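Local coordinates for protein endo-1,4-beta-mannanase (Eisenia fetida, PDB 5Y6T) that probably hydrolyses internal beta-1,4-mannosidic linkages of mannan polysaccharides, as a cold-adapted endo-mannanase of glycoside hydrolase family 5, at residues K221-L226 / I260-M265; T122-R127 / W195-P200; D98-L103 / S151-K156; G26-W31 / W324-N329; Q139-Q144 / N209-A214. One frame throughout, in Å; residues are numbered along the deposited sequence.

Contact 1: K221-L226 / I260-M265; sequences KVIVTL and IDFYQM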
# COMPACT_ATOMS: atom_id res chain seq x y z
N LYS A 221 -8.30 10.74 11.37
CA LYS A 221 -6.95 11.23 11.22
C LYS A 221 -6.02 10.33 10.41
O LYS A 221 -4.92 10.74 10.10
CB LYS A 221 -6.35 11.59 12.56
CG LYS A 221 -6.33 10.53 13.60
CD LYS A 221 -5.42 9.36 13.22
CE LYS A 221 -5.48 8.30 14.26
NZ LYS A 221 -4.96 6.99 13.76
N VAL A 222 -6.47 9.13 10.04
CA VAL A 222 -5.53 8.22 9.43
C VAL A 222 -5.33 8.52 7.98
O VAL A 222 -6.26 8.95 7.26
CB VAL A 222 -5.91 6.73 9.64
CG1 VAL A 222 -7.11 6.37 8.81
CG2 VAL A 222 -4.75 5.83 9.37
N ILE A 223 -4.13 8.29 7.49
CA ILE A 223 -3.92 8.43 6.05
C ILE A 223 -4.16 7.11 5.28
O ILE A 223 -4.09 6.00 5.82
CB ILE A 223 -2.56 9.03 5.74
CG1 ILE A 223 -1.58 7.96 5.80
CG2 ILE A 223 -2.20 10.18 6.65
CD1 ILE A 223 -1.37 7.42 4.45
N VAL A 224 -4.50 7.24 4.02
CA VAL A 224 -4.76 6.11 3.14
C VAL A 224 -3.89 6.30 1.89
O VAL A 224 -3.63 7.41 1.42
CB VAL A 224 -6.25 6.01 2.80
CG1 VAL A 224 -6.51 4.92 1.78
CG2 VAL A 224 -7.04 5.81 4.10
N THR A 225 -3.39 5.18 1.39
CA THR A 225 -2.63 5.18 0.14
C THR A 225 -3.24 4.07 -0.78
O THR A 225 -4.21 3.39 -0.41
CB THR A 225 -1.11 5.06 0.40
OG1 THR A 225 -0.38 5.22 -0.86
CG2 THR A 225 -0.71 3.74 1.16
N LEU A 226 -2.62 3.91 -1.95
CA LEU A 226 -3.03 2.96 -2.97
C LEU A 226 -1.80 2.74 -3.86
O LEU A 226 -1.26 3.68 -4.44
CB LEU A 226 -4.21 3.62 -3.78
CG LEU A 226 -4.87 2.73 -4.84
CD1 LEU A 226 -4.04 2.30 -6.02
CD2 LEU A 226 -5.55 1.54 -4.22
N ILE A 260 -7.41 9.53 -1.29
CA ILE A 260 -6.18 9.04 -0.67
C ILE A 260 -5.26 10.21 -0.31
O ILE A 260 -5.57 11.36 -0.69
CB ILE A 260 -5.49 8.01 -1.53
CG1 ILE A 260 -4.89 8.60 -2.78
CG2 ILE A 260 -6.42 6.89 -1.75
CD1 ILE A 260 -4.03 7.65 -3.59
N ASP A 261 -4.22 9.97 0.48
CA ASP A 261 -3.39 11.01 0.98
C ASP A 261 -2.04 11.06 0.36
O ASP A 261 -1.47 12.17 0.30
CB ASP A 261 -3.21 10.85 2.49
CG ASP A 261 -4.53 10.98 3.21
OD1 ASP A 261 -5.00 12.16 3.36
OD2 ASP A 261 -5.15 9.94 3.50
N PHE A 262 -1.48 9.89 -0.00
CA PHE A 262 -0.26 9.84 -0.82
C PHE A 262 -0.35 8.79 -1.91
O PHE A 262 -0.93 7.70 -1.74
CB PHE A 262 1.04 9.80 -0.03
CG PHE A 262 1.29 8.55 0.81
CD1 PHE A 262 1.87 7.43 0.26
CD2 PHE A 262 0.98 8.53 2.15
CE1 PHE A 262 2.21 6.33 1.03
CE2 PHE A 262 1.27 7.41 2.92
CZ PHE A 262 1.86 6.31 2.35
N TYR A 263 0.14 9.19 -3.06
CA TYR A 263 0.31 8.29 -4.23
C TYR A 263 1.47 7.29 -3.89
O TYR A 263 2.29 7.50 -2.98
CB TYR A 263 0.61 9.07 -5.49
CG TYR A 263 -0.53 9.97 -5.88
CD1 TYR A 263 -1.77 9.46 -6.25
CD2 TYR A 263 -0.38 11.33 -5.89
CE1 TYR A 263 -2.81 10.29 -6.59
CE2 TYR A 263 -1.45 12.18 -6.25
CZ TYR A 263 -2.68 11.63 -6.58
OH TYR A 263 -3.77 12.36 -6.98
N GLN A 264 1.44 6.18 -4.62
CA GLN A 264 2.41 5.13 -4.37
C GLN A 264 2.63 4.37 -5.69
O GLN A 264 1.70 3.74 -6.18
CB GLN A 264 1.88 4.20 -3.28
CG GLN A 264 2.76 2.99 -3.05
CD GLN A 264 2.22 1.92 -2.13
OE1 GLN A 264 2.65 0.75 -2.23
NE2 GLN A 264 1.27 2.25 -1.33
N MET A 265 3.81 4.46 -6.26
CA MET A 265 4.14 3.79 -7.47
C MET A 265 5.12 2.70 -7.20
O MET A 265 6.13 2.92 -6.56
CB MET A 265 4.84 4.80 -8.41
CG MET A 265 3.89 5.91 -8.83
SD MET A 265 4.83 7.00 -9.87
CE MET A 265 3.61 8.12 -10.47

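Contact 2: T122-R127 / W195-P200; sequences TTPTSR and WADSIP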
# COMPACT_ATOMS: atom_id res chain seq x y z
N THR A 122 -3.21 -10.77 -7.97
CA THR A 122 -3.62 -12.14 -8.26
C THR A 122 -5.11 -12.16 -8.51
O THR A 122 -5.83 -11.24 -8.17
CB THR A 122 -3.32 -13.08 -7.09
OG1 THR A 122 -3.96 -12.60 -5.88
CG2 THR A 122 -1.75 -13.22 -6.89
N THR A 123 -5.59 -13.23 -9.09
CA THR A 123 -6.95 -13.31 -9.43
C THR A 123 -7.78 -13.45 -8.12
O THR A 123 -7.51 -14.33 -7.29
CB THR A 123 -7.20 -14.53 -10.31
OG1 THR A 123 -6.39 -14.43 -11.48
CG2 THR A 123 -8.66 -14.59 -10.74
N PRO A 124 -8.83 -12.65 -7.99
CA PRO A 124 -9.64 -12.78 -6.79
C PRO A 124 -10.42 -14.07 -6.64
O PRO A 124 -10.87 -14.62 -7.67
CB PRO A 124 -10.69 -11.64 -6.94
CG PRO A 124 -10.08 -10.68 -7.86
CD PRO A 124 -9.19 -11.46 -8.79
N THR A 125 -10.59 -14.53 -5.41
CA THR A 125 -11.63 -15.49 -5.10
C THR A 125 -13.02 -14.91 -5.41
O THR A 125 -13.19 -13.70 -5.46
CB THR A 125 -11.58 -15.96 -3.66
OG1 THR A 125 -11.88 -14.85 -2.81
CG2 THR A 125 -10.22 -16.62 -3.35
N SER A 126 -14.01 -15.76 -5.65
CA SER A 126 -15.32 -15.31 -6.14
C SER A 126 -16.01 -14.42 -5.10
O SER A 126 -16.75 -13.44 -5.45
CB SER A 126 -16.19 -16.53 -6.58
OG SER A 126 -16.47 -17.30 -5.38
N ARG A 127 -15.79 -14.67 -3.81
CA ARG A 127 -16.44 -13.83 -2.79
C ARG A 127 -15.88 -12.45 -2.76
O ARG A 127 -16.63 -11.46 -2.59
CB ARG A 127 -16.42 -14.46 -1.44
CG ARG A 127 -17.26 -15.74 -1.27
CD ARG A 127 -18.72 -15.47 -1.50
NE ARG A 127 -19.50 -16.60 -0.94
CZ ARG A 127 -20.73 -16.88 -1.30
NH1 ARG A 127 -21.37 -16.14 -2.14
NH2 ARG A 127 -21.34 -17.95 -0.78
N TRP A 195 -3.21 -8.73 -15.98
CA TRP A 195 -2.67 -10.12 -16.04
C TRP A 195 -3.50 -11.09 -15.21
O TRP A 195 -3.47 -12.30 -15.44
CB TRP A 195 -1.22 -10.15 -15.54
CG TRP A 195 -0.99 -9.72 -14.11
CD1 TRP A 195 -1.03 -10.51 -13.00
CD2 TRP A 195 -0.66 -8.40 -13.65
NE1 TRP A 195 -0.73 -9.80 -11.91
CE2 TRP A 195 -0.50 -8.49 -12.26
CE3 TRP A 195 -0.39 -7.16 -14.28
CZ2 TRP A 195 -0.14 -7.38 -11.47
CZ3 TRP A 195 -0.12 -6.08 -13.51
CH2 TRP A 195 0.00 -6.18 -12.09
N ALA A 196 -4.23 -10.61 -14.21
CA ALA A 196 -4.95 -11.50 -13.31
C ALA A 196 -6.50 -11.48 -13.45
O ALA A 196 -7.17 -12.36 -12.95
CB ALA A 196 -4.54 -11.19 -11.86
N ASP A 197 -7.09 -10.42 -14.02
CA ASP A 197 -8.52 -10.40 -14.31
C ASP A 197 -8.74 -9.16 -15.20
O ASP A 197 -7.76 -8.48 -15.54
CB ASP A 197 -9.37 -10.39 -13.04
CG ASP A 197 -10.34 -11.55 -12.94
OD1 ASP A 197 -10.50 -12.33 -13.90
OD2 ASP A 197 -10.93 -11.70 -11.85
N SER A 198 -9.99 -8.94 -15.56
CA SER A 198 -10.42 -7.90 -16.52
C SER A 198 -11.64 -7.17 -15.98
O SER A 198 -12.70 -7.10 -16.63
CB SER A 198 -10.78 -8.51 -17.89
OG SER A 198 -9.78 -9.40 -18.33
N ILE A 199 -11.52 -6.61 -14.80
CA ILE A 199 -12.61 -5.89 -14.17
C ILE A 199 -12.53 -4.46 -14.66
O ILE A 199 -11.44 -3.90 -14.75
CB ILE A 199 -12.43 -5.95 -12.64
CG1 ILE A 199 -12.49 -7.40 -12.15
CG2 ILE A 199 -13.52 -5.14 -11.89
CD1 ILE A 199 -12.23 -7.58 -10.66
N PRO A 200 -13.67 -3.84 -14.94
CA PRO A 200 -13.63 -2.44 -15.36
C PRO A 200 -12.98 -1.55 -14.36
O PRO A 200 -13.28 -1.63 -13.17
CB PRO A 200 -15.10 -2.07 -15.48
CG PRO A 200 -15.80 -3.37 -15.78
CD PRO A 200 -15.06 -4.37 -14.94

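Contact 3: D98-L103 / S151-K156; sequences DLAQFL and SALSGK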
# COMPACT_ATOMS: atom_id res chain seq x y z
N ASP A 98 -5.08 -9.20 16.75
CA ASP A 98 -3.82 -9.64 16.17
C ASP A 98 -3.05 -8.42 15.65
O ASP A 98 -1.89 -8.24 15.93
CB ASP A 98 -4.02 -10.64 15.03
CG ASP A 98 -4.65 -11.97 15.47
OD1 ASP A 98 -4.58 -12.25 16.68
OD2 ASP A 98 -5.18 -12.72 14.59
N LEU A 99 -3.72 -7.60 14.84
CA LEU A 99 -3.08 -6.39 14.35
C LEU A 99 -2.66 -5.43 15.49
O LEU A 99 -1.65 -4.74 15.39
CB LEU A 99 -4.00 -5.65 13.39
CG LEU A 99 -4.13 -6.26 12.03
CD1 LEU A 99 -5.38 -5.78 11.33
CD2 LEU A 99 -2.88 -5.98 11.19
N ALA A 100 -3.50 -5.35 16.52
CA ALA A 100 -3.21 -4.58 17.73
C ALA A 100 -1.88 -4.99 18.32
O ALA A 100 -1.11 -4.13 18.65
CB ALA A 100 -4.37 -4.59 18.78
N GLN A 101 -1.66 -6.28 18.51
CA GLN A 101 -0.41 -6.81 19.07
C GLN A 101 0.76 -6.39 18.17
O GLN A 101 1.79 -5.88 18.64
CB GLN A 101 -0.46 -8.32 19.13
CG GLN A 101 -1.34 -8.97 20.20
CD GLN A 101 -1.08 -10.47 20.27
OE1 GLN A 101 0.04 -10.90 20.57
NE2 GLN A 101 -2.07 -11.26 19.82
N PHE A 102 0.55 -6.51 16.87
CA PHE A 102 1.61 -6.21 15.88
C PHE A 102 1.96 -4.70 15.96
O PHE A 102 3.12 -4.32 16.08
CB PHE A 102 1.11 -6.59 14.49
CG PHE A 102 2.12 -6.40 13.40
CD1 PHE A 102 3.19 -7.27 13.28
CD2 PHE A 102 1.91 -5.47 12.41
CE1 PHE A 102 4.10 -7.15 12.27
CE2 PHE A 102 2.79 -5.35 11.37
CZ PHE A 102 3.89 -6.21 11.27
N LEU A 103 0.93 -3.88 16.04
CA LEU A 103 1.09 -2.45 16.14
C LEU A 103 1.67 -2.00 17.45
O LEU A 103 2.45 -1.02 17.47
CB LEU A 103 -0.25 -1.73 15.90
CG LEU A 103 -0.79 -1.81 14.48
CD1 LEU A 103 -2.24 -1.51 14.38
CD2 LEU A 103 -0.03 -0.86 13.56
N SER A 151 -11.84 1.54 13.44
CA SER A 151 -12.18 2.34 14.65
C SER A 151 -11.39 1.88 15.88
O SER A 151 -10.84 2.61 16.65
CB SER A 151 -13.71 2.22 14.91
OG SER A 151 -14.04 2.96 16.11
N ALA A 152 -11.37 0.57 16.10
CA ALA A 152 -10.73 0.03 17.26
C ALA A 152 -9.23 0.33 17.20
O ALA A 152 -8.62 0.44 18.25
CB ALA A 152 -10.94 -1.49 17.32
N LEU A 153 -8.63 0.32 15.99
CA LEU A 153 -7.19 0.56 15.84
C LEU A 153 -6.76 2.02 15.73
O LEU A 153 -5.58 2.34 15.46
CB LEU A 153 -6.62 -0.29 14.66
CG LEU A 153 -6.81 -1.77 14.88
CD1 LEU A 153 -6.33 -2.44 13.60
CD2 LEU A 153 -6.02 -2.29 16.06
N SER A 154 -7.75 2.91 15.83
CA SER A 154 -7.58 4.35 15.53
C SER A 154 -6.73 5.11 16.51
O SER A 154 -6.44 6.25 16.27
CB SER A 154 -8.95 5.05 15.45
OG SER A 154 -9.62 5.06 16.71
N GLY A 155 -6.39 4.46 17.62
CA GLY A 155 -5.48 5.08 18.57
C GLY A 155 -4.06 4.56 18.57
O GLY A 155 -3.20 5.10 19.26
N LYS A 156 -3.76 3.62 17.68
CA LYS A 156 -2.44 3.00 17.67
C LYS A 156 -1.48 3.97 16.94
O LYS A 156 -1.60 4.25 15.75
CB LYS A 156 -2.49 1.67 16.95
CG LYS A 156 -3.38 0.64 17.60
CD LYS A 156 -2.83 0.21 18.92
CE LYS A 156 -3.75 -0.81 19.56
NZ LYS A 156 -3.26 -1.19 20.92

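Contact 4: G26-W31 / W324-N329; sequences GMNIAW and WSWQAN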
# COMPACT_ATOMS: atom_id res chain seq x y z
N GLY A 26 11.78 1.47 4.44
CA GLY A 26 11.50 0.19 5.01
C GLY A 26 11.27 -0.89 3.99
O GLY A 26 11.80 -0.82 2.89
N MET A 27 10.60 -1.95 4.41
CA MET A 27 10.35 -3.09 3.52
C MET A 27 8.90 -3.45 3.49
O MET A 27 8.20 -3.35 4.51
CB MET A 27 11.14 -4.34 4.01
CG MET A 27 12.63 -4.11 4.13
SD MET A 27 13.43 -5.72 4.48
CE MET A 27 15.03 -5.20 5.08
N ASN A 28 8.47 -3.93 2.33
CA ASN A 28 7.30 -4.73 2.28
C ASN A 28 7.63 -6.03 3.02
O ASN A 28 8.70 -6.60 2.77
CB ASN A 28 6.93 -5.08 0.86
CG ASN A 28 6.37 -3.93 0.08
OD1 ASN A 28 5.17 -3.76 0.04
ND2 ASN A 28 7.25 -3.20 -0.59
N ILE A 29 6.73 -6.48 3.87
CA ILE A 29 6.93 -7.83 4.54
C ILE A 29 6.96 -8.93 3.45
O ILE A 29 7.92 -9.69 3.45
CB ILE A 29 6.04 -8.10 5.75
CG1 ILE A 29 6.21 -6.97 6.75
CG2 ILE A 29 6.36 -9.43 6.39
CD1 ILE A 29 7.63 -6.65 7.11
N ALA A 30 6.01 -9.01 2.53
CA ALA A 30 4.64 -8.47 2.62
C ALA A 30 3.68 -9.38 3.42
O ALA A 30 2.56 -9.00 3.75
CB ALA A 30 4.08 -8.19 1.27
N TRP A 31 4.17 -10.55 3.76
CA TRP A 31 3.47 -11.55 4.54
C TRP A 31 4.46 -12.53 5.13
O TRP A 31 5.60 -12.51 4.79
CB TRP A 31 2.47 -12.37 3.73
CG TRP A 31 3.12 -13.10 2.54
CD1 TRP A 31 3.80 -14.28 2.56
CD2 TRP A 31 3.21 -12.60 1.22
NE1 TRP A 31 4.25 -14.57 1.29
CE2 TRP A 31 3.92 -13.55 0.45
CE3 TRP A 31 2.78 -11.41 0.60
CZ2 TRP A 31 4.14 -13.38 -0.95
CZ3 TRP A 31 3.01 -11.25 -0.78
CH2 TRP A 31 3.72 -12.19 -1.52
N TRP A 324 9.88 1.42 -0.13
CA TRP A 324 9.71 0.13 0.46
C TRP A 324 10.15 -0.95 -0.50
O TRP A 324 9.55 -1.14 -1.51
CB TRP A 324 8.29 -0.14 0.87
CG TRP A 324 7.78 0.80 1.95
CD1 TRP A 324 8.45 1.22 3.06
CD2 TRP A 324 6.47 1.37 2.03
NE1 TRP A 324 7.65 2.04 3.79
CE2 TRP A 324 6.43 2.15 3.18
CE3 TRP A 324 5.34 1.32 1.22
CZ2 TRP A 324 5.26 2.86 3.54
CZ3 TRP A 324 4.21 2.01 1.57
CH2 TRP A 324 4.16 2.75 2.74
N SER A 325 11.23 -1.66 -0.12
CA SER A 325 11.74 -2.75 -0.95
C SER A 325 10.88 -4.00 -0.93
O SER A 325 10.07 -4.20 -0.02
CB SER A 325 13.18 -3.04 -0.53
OG SER A 325 13.25 -3.45 0.82
N TRP A 326 11.10 -4.86 -1.92
CA TRP A 326 10.36 -6.08 -2.10
C TRP A 326 11.33 -7.31 -1.91
O TRP A 326 12.28 -7.45 -2.69
CB TRP A 326 9.70 -6.15 -3.49
CG TRP A 326 8.80 -7.32 -3.60
CD1 TRP A 326 9.09 -8.55 -4.16
CD2 TRP A 326 7.49 -7.42 -3.06
NE1 TRP A 326 8.01 -9.42 -3.97
CE2 TRP A 326 7.00 -8.74 -3.34
CE3 TRP A 326 6.64 -6.51 -2.39
CZ2 TRP A 326 5.73 -9.17 -2.92
CZ3 TRP A 326 5.37 -6.96 -2.02
CH2 TRP A 326 4.94 -8.27 -2.30
N GLN A 327 11.05 -8.21 -0.99
CA GLN A 327 10.20 -8.11 0.19
C GLN A 327 10.98 -8.86 1.31
O GLN A 327 11.87 -9.70 1.04
CB GLN A 327 8.83 -8.75 0.07
CG GLN A 327 8.86 -10.20 -0.42
CD GLN A 327 7.46 -10.85 -0.53
OE1 GLN A 327 6.51 -10.50 0.22
NE2 GLN A 327 7.34 -11.84 -1.41
N ALA A 328 10.66 -8.53 2.58
CA ALA A 328 11.41 -8.99 3.78
C ALA A 328 11.48 -10.50 3.87
O ALA A 328 12.50 -11.01 4.31
CB ALA A 328 10.84 -8.43 5.06
N ASN A 329 10.47 -11.19 3.35
CA ASN A 329 10.43 -12.63 3.49
C ASN A 329 11.32 -13.30 2.44
O ASN A 329 11.55 -14.52 2.49
CB ASN A 329 8.99 -13.25 3.51
CG ASN A 329 8.24 -13.11 2.21
OD1 ASN A 329 8.82 -13.20 1.12
ND2 ASN A 329 6.94 -12.90 2.31

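Contact 5: Q139-Q144 / N209-A214; sequences QTYIDQ and NKQTAA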
# COMPACT_ATOMS: atom_id res chain seq x y z
N GLN A 139 -21.05 -3.27 1.22
CA GLN A 139 -21.43 -2.50 2.40
C GLN A 139 -21.35 -3.38 3.69
O GLN A 139 -21.09 -2.86 4.74
CB GLN A 139 -22.85 -1.93 2.27
CG GLN A 139 -23.16 -0.91 3.35
CD GLN A 139 -22.32 0.34 3.27
OE1 GLN A 139 -21.90 0.81 2.16
NE2 GLN A 139 -21.96 0.86 4.45
N THR A 140 -21.62 -4.69 3.59
CA THR A 140 -21.45 -5.59 4.71
C THR A 140 -19.98 -5.77 5.11
O THR A 140 -19.62 -5.80 6.28
CB THR A 140 -22.20 -6.93 4.49
OG1 THR A 140 -21.57 -7.74 3.46
CG2 THR A 140 -23.69 -6.65 4.30
N TYR A 141 -19.10 -5.89 4.12
CA TYR A 141 -17.65 -5.77 4.40
C TYR A 141 -17.33 -4.53 5.18
O TYR A 141 -16.64 -4.55 6.24
CB TYR A 141 -16.76 -5.89 3.11
CG TYR A 141 -15.30 -5.77 3.50
CD1 TYR A 141 -14.68 -6.77 4.20
CD2 TYR A 141 -14.55 -4.61 3.20
CE1 TYR A 141 -13.38 -6.60 4.65
CE2 TYR A 141 -13.29 -4.45 3.63
CZ TYR A 141 -12.68 -5.46 4.33
OH TYR A 141 -11.39 -5.31 4.84
N ILE A 142 -17.81 -3.40 4.68
CA ILE A 142 -17.52 -2.13 5.32
C ILE A 142 -18.02 -2.07 6.77
O ILE A 142 -17.31 -1.67 7.68
CB ILE A 142 -18.11 -0.96 4.47
CG1 ILE A 142 -17.23 -0.78 3.22
CG2 ILE A 142 -18.13 0.32 5.21
CD1 ILE A 142 -17.79 0.13 2.13
N ASP A 143 -19.23 -2.52 6.98
CA ASP A 143 -19.93 -2.28 8.26
C ASP A 143 -19.56 -3.32 9.27
O ASP A 143 -19.44 -2.99 10.46
CB ASP A 143 -21.43 -2.39 8.05
CG ASP A 143 -22.05 -1.18 7.35
OD1 ASP A 143 -21.42 -0.09 7.23
OD2 ASP A 143 -23.17 -1.41 6.88
N GLN A 144 -19.35 -4.58 8.83
CA GLN A 144 -19.15 -5.72 9.73
C GLN A 144 -17.69 -6.04 9.98
O GLN A 144 -17.33 -6.67 10.96
CB GLN A 144 -19.83 -7.00 9.24
CG GLN A 144 -21.36 -7.01 9.09
CD GLN A 144 -22.10 -6.07 9.98
OE1 GLN A 144 -22.50 -5.01 9.56
NE2 GLN A 144 -22.33 -6.48 11.20
N ASN A 209 -12.81 3.94 -3.60
CA ASN A 209 -13.41 5.15 -3.09
C ASN A 209 -14.26 4.86 -1.85
O ASN A 209 -14.15 5.54 -0.83
CB ASN A 209 -14.27 5.78 -4.20
CG ASN A 209 -15.12 6.98 -3.69
OD1 ASN A 209 -16.34 6.92 -3.74
ND2 ASN A 209 -14.45 8.05 -3.23
N LYS A 210 -15.13 3.85 -1.94
CA LYS A 210 -16.07 3.56 -0.85
C LYS A 210 -15.37 3.11 0.40
O LYS A 210 -15.73 3.52 1.51
CB LYS A 210 -17.21 2.62 -1.26
CG LYS A 210 -18.08 3.18 -2.38
CD LYS A 210 -19.08 2.17 -2.97
CE LYS A 210 -20.00 2.75 -4.06
NZ LYS A 210 -21.04 3.69 -3.60
N GLN A 211 -14.41 2.20 0.24
CA GLN A 211 -13.64 1.75 1.42
C GLN A 211 -12.73 2.81 2.01
O GLN A 211 -12.64 2.93 3.23
CB GLN A 211 -12.86 0.49 1.13
CG GLN A 211 -13.77 -0.69 0.94
CD GLN A 211 -12.99 -1.87 0.42
OE1 GLN A 211 -12.43 -2.66 1.21
NE2 GLN A 211 -12.90 -1.98 -0.90
N THR A 212 -12.18 3.66 1.16
CA THR A 212 -11.35 4.75 1.65
C THR A 212 -12.21 5.70 2.50
O THR A 212 -11.79 6.12 3.59
CB THR A 212 -10.59 5.48 0.52
OG1 THR A 212 -9.65 4.58 -0.12
CG2 THR A 212 -9.79 6.63 1.04
N ALA A 213 -13.39 6.04 2.00
CA ALA A 213 -14.30 6.93 2.69
C ALA A 213 -14.63 6.29 4.06
O ALA A 213 -14.62 6.96 5.12
CB ALA A 213 -15.58 7.08 1.89
N ALA A 214 -14.95 4.97 4.04
CA ALA A 214 -15.34 4.29 5.26
C ALA A 214 -14.20 4.31 6.27
O ALA A 214 -14.46 4.58 7.46
CB ALA A 214 -15.77 2.84 5.01

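Contact 1: K221-L226 / I260-M265
Thr225 lies over one face of the Phe262 ring, its CB 3.8 Å from the ring centroid and shifted toward the rim. Its hydroxyl stands anti to the backbone N (chi1 -174°), with Thr225 OG1 2.7 Å from Phe262 O and donating from above the carbonyl plane. Gln264 NE2 reaches Thr225 OG1 in a weak bond of 3.4 Å, while its stronger partners are outside, Glu163 for NE2 and His266 for OE1. This closely packed Thr225-Phe262 part lies between two successive parallel strands, 223-228 and 262-266, of the beta-alpha-beta unit that includes helix 246-253, part of the (beta/alpha)8 barrel expected of family 5. Beyond it the contact is looser: Leu226 CB meets Ile260 CD1 at 4.0 Å, and Leu226 N is buried with no partner in the model, while Leu226 O and Gln264 N both bond to the Gln234 side chain. At the partly exposed end, Asp261 is joined to Val224 by two hydrogen bonds: Asp261 N donates almost straight to Val224 O (2.8 Å, 172°), and Val224 N bonds to Asp261 OD2 (2.8 Å) on the lone pair turned away from the other oxygen. Lys216 adds a salt bridge to OD2, probably favouring the charged carboxylate.

Contact 2: T122-R127 / W195-P200
With chi1 of Thr123 at -59°, its hydroxyl sits beside its own backbone N and its methyl lies anti to that N; this turns both branches to the loop at Ala196. Thr123 OG1 donates to Ala196 O at 2.7 Å, in the carbonyl plane and on a lone pair. The methyl, Thr123 CG2, approaches the same Ala196 O at 3.5 Å. From the 195-200 loop, Ala196 CB presses against the peptide after Thr122, 3.5 Å from Thr122 C. Asp197, in the given one of its two conformers, tentatively brings OD2 to 3.5 Å from the ring carbon Pro124 CD; that oxygen is met by Arg129 in a salt bridge, and Ile171 covers Pro124 and Ala196 from a further loop. One hydroxyl bond thus joins two surface loops: 122-125 leads from strand 112-119 to Thr125, the N-cap residue of helix 126-133, and the other loop runs on to Pro200, at the N-cap position of helix 201-218, as in the strand-to-helix connections of a beta/alpha barrel.

Contact 3: D98-L103 / S151-K156
Two outer elements of the beta/alpha barrel meet here, helix 95-108 and the type I beta turn Leu153-Lys156 that follows helix 135-152. Leu153 spreads its two methyls over the helix: CD1 lies 4.0 Å from Leu99 CB, and CD2 lies 3.9 Å from Ala100 CB. Its side chain crosses that of Leu99 at about a right angle, and CD2 also comes within 4.2 Å of Leu103 CD1. Ala100 is thus touched by both end residues of the turn, because Lys156 brings its CE to 3.9 Å from Ala100 CB. The lysine chain is bent at its second torsion (chi2 -67°), which turns the aliphatic part across the helix, from Leu103 toward Ala100; Lys156 CG packs at 4.0 Å on Leu103 CD1. The ammonium end continues to Asp104 and forms a salt bridge there, so the lysine gives the same helix both apolar contact and a charged partner. At the helix end, Ser151 O accepts from Ser154 OG at 2.7 Å as well as from Ser154 N, tying the last turn of helix 135-152 to the beta turn. On the inner side Leu103 and Leu153 both rest on Leu159 of strand 159-163, Leu153 also touches Trp162 and Leu103 touches Val113 of strand 112-119, while helix 42-60 packs against Phe102 on the other flank of helix 95-108.

Contact 4: G26-W31 / W324-N329
Gly26 and Met27 pair in parallel with Trp324 and Ser325, Asn28 N donating to Ser325 O at 2.9 Å, and the two segments stay bonded past the strands through Ala328 N to Asn28 O and Asn329 N to Ile29 O. Cis peptides precede both Ala30 and Gln327. Asn28 adds a side-chain bond: its ND2 donates to Ser325 O at 3.0 Å, with that oxygen in the amide plane but the donor above the carbonyl plane, so Ser325 O is gripped twice by one residue. Arg67 takes Asn28 OD1. Gln327, extended beyond CG, delivers OE1 to Ala30 N in a nearly straight bond (2.8 Å, 173°) on a lone pair in the carbonyl plane. The same OE1 sits 3.6 Å over one face of the Trp31 ring, the amide plane standing at 85° to it. Asn329 ND2 lies over that face too, toward the rim, 3.3 Å above the ring plane, and donates to Trp31 O at 2.8 Å. Ala30 CB touches Trp326 CH2 at 3.7 Å, and Trp31 meets Trp326 obliquely. A tris molecule beside Trp326 and an isopropanol beside Trp31, both probably from the crystallisation liquor, may mark a pocket. Strand 20-28 runs between strands 65-72 and 322-325, with helix 338-348 packed on Met27 and helix 42-60 on Ile29.

Contact 5: Q139-Q144 / N209-A214
Apolar contact is carried by Ile142, which points at the other helix between Gln211 and Ala214. Its CG2 branch, anti to the backbone N, presses on Ala214 CB at 3.5 Å, tighter than usual for two carbons, whereas Ile142 CG1 meets Gln211 CG at a relaxed 4.1 Å. The CD1 end reaches toward the backbone, 4.0 Å from Lys210 O. The polar approach is made by Gln211: its OE1 comes obliquely to the Tyr141 ring, 3.1 Å from Tyr141 CE2, with the amide and ring planes nearly perpendicular (88°). No hydrogen bond joins 139-144 to 209-214; Gln211 OE1 instead accepts from Trp118, Gln211 NE2 donates to Phe207 O, and Tyr141 OH bonds to His71. The axes of these short segments run almost parallel, 16° apart and 10.5 Å from each other. Helices 135-152 and 201-218 are thus neighbours on the outside of the barrel, and Tyr141 and Gln211 reach inward to Leu117 of strand 112-119.

In the fold
From the N terminus, strand 20-28 supplies the first half of contact 4, whose partner 324-329 comes almost 300 residues later; this long loop holds all the other contacts and joins the first and last parts of the barrel sheet. Within it, 98-103 opens contact 3, 122-127 opens contact 2 and 139-144 opens contact 5. Contact 3 closes first, at 151-156, then contact 2 at 195-200 and contact 5 at 209-214, so contacts 2 and 5, 2 and 3, and 3 and 5 all cross, binding the outer helices and loops. Contact 1 follows in series, tying strands 223-228 and 262-266; it touches contact 5 through Val224 and Thr212, and contact 4 through Phe262 and Trp324.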